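PDB 1U9D: DUF1904 domain-containing protein from Vibrio cholerae O1 biovar eltor str. N16961, which is of unknown function but belongs to a family grouped with macrophage migration inhibitory factor (MIF), whose fold it probably shares. Local coordinates for residues 16-22 against 69-75; 40-44 against 81-85. All blocks are in the same frame, centred on the assembly; numbering follows the deposited sequence.

Interaction 1: 16-22 against 69-75; sequences MPHLRFR and MVEVLWF
Arg22 and Glu71 make the one salt bridge between these two antiparallel strands, and the arginine is best followed outward. With chi1 at -53°, CG turns away from the carbonyl carbon and sits beside the backbone N. Arg22 CB lies 3.6 Å from Met69 O, the carbonyl that also accepts the N-H of Arg22 itself, and CG is still close to that oxygen. CD is the first atom to approach the acid, and at the tip two nitrogens converge on one oxygen. Arg22 NE and NH2 each lie 3.0 Å from Glu71 OE1, though the NE bond is weak; NH2 reaches the syn side, out of the carboxylate plane. With the guanidinium and carboxylate planes 78° apart, a single oxygen takes both nitrogens, and the groups do not pair in-plane.

Arg20, next along this face, uses its extended chain differently: Leu73 CD1 covers one side of its guanidinium, 3.6 Å from Arg20 NE, and a long, weak ion pair leads from NE to Glu54 of strand 52-55. Beneath these side chains the backbones pair in regular antiparallel fashion, with two hydrogen bonds at each of His18-Leu73, Arg20-Glu71 and Arg22-Met69. Leu19-Val72 and Phe21-Val70 are the non-hydrogen-bonded pairs, and their side chains project from the other face. There Val70 CG2 lies alongside the Phe21 ring, 3.8 Å from CD1. Past the strand ends, Met16 CG packs on Phe75 CE2 at 3.6 Å.

The two strands are the central pair of a four-stranded mixed sheet. Strand 52-55 flanks 18-22, with Thr52 OG1 hydrogen-bonded to His18 ND1, and strand 104-109 flanks 69-74. Leu19 and Phe21 pack against helix 26-44 at Leu36, while Leu19 and Val70 meet Ile89 of helix 79-97.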
# COMPACT_ATOMS: atom_id res chain seq x y z
N MSE A 16 11.03 -1.57 4.78
CA MSE A 16 12.40 -2.09 4.68
C MSE A 16 12.78 -3.09 5.81
O MSE A 16 13.70 -2.83 6.59
CB MSE A 16 13.40 -0.95 4.67
CG MSE A 16 13.26 -0.03 3.48
SE MSE A 16 14.19 -0.80 1.95
CE MSE A 16 16.00 -0.03 2.31
N PRO A 17 12.06 -4.20 5.90
CA PRO A 17 12.22 -5.12 7.02
C PRO A 17 13.48 -5.97 6.85
O PRO A 17 13.72 -6.50 5.77
CB PRO A 17 10.96 -6.01 6.96
CG PRO A 17 10.25 -5.65 5.69
CD PRO A 17 11.06 -4.68 4.93
N HIS A 18 14.26 -6.05 7.91
CA HIS A 18 15.38 -6.96 8.02
C HIS A 18 14.98 -8.00 9.06
O HIS A 18 14.78 -7.65 10.21
CB HIS A 18 16.62 -6.19 8.51
CG HIS A 18 16.92 -4.96 7.72
ND1 HIS A 18 17.79 -4.95 6.65
CD2 HIS A 18 16.46 -3.69 7.84
CE1 HIS A 18 17.85 -3.73 6.14
NE2 HIS A 18 17.05 -2.95 6.84
N LEU A 19 14.84 -9.26 8.66
CA LEU A 19 14.44 -10.33 9.56
C LEU A 19 15.67 -11.05 10.03
O LEU A 19 16.47 -11.50 9.20
CB LEU A 19 13.54 -11.31 8.85
CG LEU A 19 12.10 -10.81 8.67
CD1 LEU A 19 12.02 -9.86 7.51
CD2 LEU A 19 11.20 -12.01 8.48
N ARG A 20 15.80 -11.21 11.34
CA ARG A 20 16.94 -11.89 11.93
C ARG A 20 16.46 -13.11 12.69
O ARG A 20 15.62 -12.99 13.56
CB ARG A 20 17.68 -10.96 12.85
CG ARG A 20 18.21 -9.77 12.17
CD ARG A 20 19.02 -8.86 13.06
NE ARG A 20 19.54 -7.78 12.25
CZ ARG A 20 20.15 -6.70 12.72
NH1 ARG A 20 20.30 -6.52 14.02
NH2 ARG A 20 20.56 -5.78 11.86
N PHE A 21 16.97 -14.28 12.34
CA PHE A 21 16.52 -15.53 12.88
C PHE A 21 17.49 -16.00 13.92
O PHE A 21 18.66 -16.22 13.61
CB PHE A 21 16.42 -16.55 11.75
CG PHE A 21 15.34 -16.24 10.77
CD1 PHE A 21 14.06 -16.73 10.96
CD2 PHE A 21 15.58 -15.41 9.69
CE1 PHE A 21 13.01 -16.41 10.07
CE2 PHE A 21 14.55 -15.09 8.81
CZ PHE A 21 13.26 -15.61 9.00
N ARG A 22 17.03 -16.14 15.16
CA ARG A 22 17.86 -16.52 16.28
C ARG A 22 17.33 -17.80 16.90
O ARG A 22 16.11 -17.99 16.98
CB ARG A 22 17.78 -15.48 17.38
CG ARG A 22 18.06 -14.08 16.99
CD ARG A 22 18.50 -13.22 18.18
NE ARG A 22 18.99 -12.00 17.61
CZ ARG A 22 20.22 -11.57 17.67
NH1 ARG A 22 21.15 -12.21 18.37
NH2 ARG A 22 20.51 -10.45 17.06
N MSE A 69 13.40 -17.21 17.91
CA MSE A 69 13.00 -15.82 17.87
C MSE A 69 13.34 -15.20 16.53
O MSE A 69 14.41 -15.46 16.01
CB MSE A 69 13.69 -15.00 18.92
CG MSE A 69 13.28 -13.52 18.87
SE MSE A 69 14.35 -12.50 20.07
CE MSE A 69 13.15 -12.62 21.65
N VAL A 70 12.43 -14.37 16.04
CA VAL A 70 12.66 -13.61 14.83
C VAL A 70 12.56 -12.15 15.25
O VAL A 70 11.55 -11.74 15.82
CB VAL A 70 11.61 -13.89 13.76
CG1 VAL A 70 11.90 -13.06 12.50
CG2 VAL A 70 11.56 -15.38 13.45
N GLU A 71 13.62 -11.40 15.01
CA GLU A 71 13.65 -9.97 15.25
C GLU A 71 13.39 -9.33 13.90
O GLU A 71 13.96 -9.77 12.90
CB GLU A 71 15.01 -9.52 15.72
CG GLU A 71 15.35 -9.84 17.16
CD GLU A 71 16.76 -9.37 17.50
OE1 GLU A 71 17.65 -9.52 16.64
OE2 GLU A 71 16.97 -8.85 18.60
N VAL A 72 12.53 -8.32 13.88
CA VAL A 72 12.21 -7.61 12.63
C VAL A 72 12.64 -6.19 12.87
O VAL A 72 12.09 -5.50 13.73
CB VAL A 72 10.75 -7.67 12.28
CG1 VAL A 72 10.44 -6.88 11.02
CG2 VAL A 72 10.29 -9.12 12.12
N LEU A 73 13.68 -5.75 12.18
CA LEU A 73 14.12 -4.38 12.29
C LEU A 73 13.51 -3.66 11.10
O LEU A 73 13.69 -4.08 9.97
CB LEU A 73 15.62 -4.26 12.26
CG LEU A 73 16.24 -4.77 13.56
CD1 LEU A 73 16.56 -6.23 13.43
CD2 LEU A 73 17.49 -3.93 13.92
N TRP A 74 12.72 -2.63 11.36
CA TRP A 74 12.00 -1.99 10.25
C TRP A 74 11.61 -0.56 10.55
O TRP A 74 11.80 -0.11 11.63
CB TRP A 74 10.78 -2.83 9.90
CG TRP A 74 9.64 -2.79 10.90
CD1 TRP A 74 9.68 -2.37 12.21
CD2 TRP A 74 8.30 -3.21 10.65
NE1 TRP A 74 8.43 -2.49 12.77
CE2 TRP A 74 7.57 -3.00 11.84
CE3 TRP A 74 7.64 -3.74 9.54
CZ2 TRP A 74 6.22 -3.29 11.93
CZ3 TRP A 74 6.30 -4.03 9.63
CH2 TRP A 74 5.61 -3.81 10.83
N PHE A 75 11.04 0.15 9.58
CA PHE A 75 10.57 1.52 9.83
C PHE A 75 9.23 1.62 10.52
O PHE A 75 8.82 2.72 10.94
CB PHE A 75 10.48 2.32 8.53
CG PHE A 75 11.80 2.56 7.87
CD1 PHE A 75 12.89 2.92 8.60
CD2 PHE A 75 11.93 2.46 6.48
CE1 PHE A 75 14.12 3.17 7.99
CE2 PHE A 75 13.14 2.72 5.86
CZ PHE A 75 14.24 3.06 6.60

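Interaction 2: 40-44 against 81-85; sequences LSSLL and TQDQI
Leu40 lies level with Ile85 and Leu44 with Thr81, their CA atoms 7.3 Å and 8.3 Å apart, as two helical turns run past each other in nearly opposite directions. The short axes make an angle of 159° and approach to 11.3 Å, a wide spacing that aliphatic side chains bridge without polar bonds.

Ile85 has the largest share of the contact. Ile85 CD1 reaches both methyls of Leu44, 3.8 Å from CD2 and 3.9 Å from CD1, the two side chains crossing at about a right angle. A chi2 near anti (161°) carries CD1 outward from CG1, and Ile85 CG1 lies 4.1 Å from Leu43 CD2. The other branch works in a different direction: Ile85 CG2 stands anti to the backbone N and packs on Leu40 CD2 at 4.0 Å.

These are the two helices that cover one face of the sheet, each the link of a right-handed beta-alpha-beta crossover: helix 26-44 connects strands 18-22 and 52-55, and helix 79-97 connects strands 69-74 and 104-109. Two such beta-alpha-beta units, joined by antiparallel central strands, are consistent with the MIF fold, as expected from the clan.

Toward the C-terminal part of helix 26-44, Thr81 joins through its methyl, Thr81 CG2 lying 3.7 Å from Leu44 CD2. On the outer side, away from the sheet, Gln84 bends at chi2 and lays OE1 against Leu43 CD1, a plain van der Waals touch. Leu40 also touches Phe51 of a loop and Val88 of helix 79-97, and Ile85 rests on Phe107 of strand 104-109.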
# COMPACT_ATOMS: atom_id res chain seq x y z
N LEU A 40 5.21 -12.48 2.60
CA LEU A 40 5.35 -11.10 3.10
C LEU A 40 5.31 -10.05 2.00
O LEU A 40 4.73 -8.98 2.18
CB LEU A 40 6.62 -10.95 3.93
CG LEU A 40 6.65 -11.79 5.20
CD1 LEU A 40 7.99 -11.64 5.91
CD2 LEU A 40 5.51 -11.39 6.13
N SER A 41 5.92 -10.32 0.86
CA SER A 41 5.95 -9.31 -0.19
C SER A 41 4.54 -9.09 -0.75
O SER A 41 4.17 -7.96 -1.05
CB SER A 41 6.98 -9.63 -1.27
OG SER A 41 6.72 -10.87 -1.88
N SER A 42 3.76 -10.17 -0.86
CA SER A 42 2.35 -10.10 -1.23
C SER A 42 1.52 -9.35 -0.20
O SER A 42 0.76 -8.43 -0.52
CB SER A 42 1.76 -11.50 -1.35
OG SER A 42 2.37 -12.23 -2.40
N LEU A 43 1.67 -9.77 1.05
CA LEU A 43 0.91 -9.18 2.14
C LEU A 43 1.13 -7.68 2.25
O LEU A 43 0.18 -6.95 2.45
CB LEU A 43 1.29 -9.83 3.45
CG LEU A 43 0.51 -9.29 4.63
CD1 LEU A 43 -0.93 -9.80 4.58
CD2 LEU A 43 1.20 -9.64 5.92
N LEU A 44 2.37 -7.23 2.13
CA LEU A 44 2.74 -5.84 2.37
C LEU A 44 2.83 -5.01 1.11
O LEU A 44 3.07 -3.80 1.18
CB LEU A 44 4.06 -5.79 3.12
CG LEU A 44 4.01 -6.64 4.38
CD1 LEU A 44 5.35 -6.65 5.05
CD2 LEU A 44 2.89 -6.20 5.36
N THR A 81 -1.22 -4.07 11.00
CA THR A 81 -0.35 -4.70 10.01
C THR A 81 0.76 -5.52 10.66
O THR A 81 1.05 -6.65 10.26
CB THR A 81 0.21 -3.63 9.10
OG1 THR A 81 -0.89 -2.96 8.48
CG2 THR A 81 1.00 -4.22 7.92
N GLN A 82 1.37 -4.92 11.68
CA GLN A 82 2.39 -5.58 12.47
C GLN A 82 1.85 -6.90 13.02
O GLN A 82 2.49 -7.93 12.96
CB GLN A 82 2.83 -4.62 13.60
CG GLN A 82 3.87 -5.17 14.56
CD GLN A 82 4.23 -4.15 15.62
OE1 GLN A 82 5.01 -3.22 15.37
NE2 GLN A 82 3.66 -4.30 16.81
N ASP A 83 0.63 -6.88 13.54
CA ASP A 83 0.02 -8.10 14.04
C ASP A 83 -0.12 -9.18 12.97
O ASP A 83 0.06 -10.36 13.27
CB ASP A 83 -1.40 -7.84 14.57
CG ASP A 83 -1.46 -6.92 15.77
OD1 ASP A 83 -0.46 -6.62 16.47
OD2 ASP A 83 -2.57 -6.43 16.12
N GLN A 84 -0.50 -8.80 11.75
CA GLN A 84 -0.63 -9.75 10.65
C GLN A 84 0.69 -10.37 10.25
O GLN A 84 0.79 -11.56 9.95
CB GLN A 84 -1.28 -9.08 9.44
CG GLN A 84 -2.80 -9.09 9.50
CD GLN A 84 -3.36 -10.23 8.68
OE1 GLN A 84 -3.38 -10.17 7.44
NE2 GLN A 84 -3.75 -11.31 9.36
N ILE A 85 1.74 -9.55 10.26
CA ILE A 85 3.06 -10.04 9.92
C ILE A 85 3.53 -11.05 10.92
O ILE A 85 4.11 -12.07 10.54
CB ILE A 85 4.08 -8.89 9.83
CG1 ILE A 85 3.74 -7.96 8.69
CG2 ILE A 85 5.49 -9.47 9.63
CD1 ILE A 85 4.40 -6.62 8.81

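Overall arrangement
Interactions 1 and 2 are two layers of one domain, their centres about 13 Å apart: the strand pair makes the middle of the sheet, and the helix pair lies on the face that carries Leu19, Phe21, Val70 and Val72. They touch directly. Trp74 CZ3 comes within 3.3 Å of Ile85 CD1, and Leu19 CD2 lies 4.1 Å from Leu40 CD1, so each strand reaches the helix that follows it in sequence. Along the chain the segments alternate, 16-22, 40-44, 69-75, 81-85, as two strand-helix units side by side. A phosphate ion, probably from the crystallisation liquor, is bound about 4 Å from the side chain of Thr81, beside interaction 2.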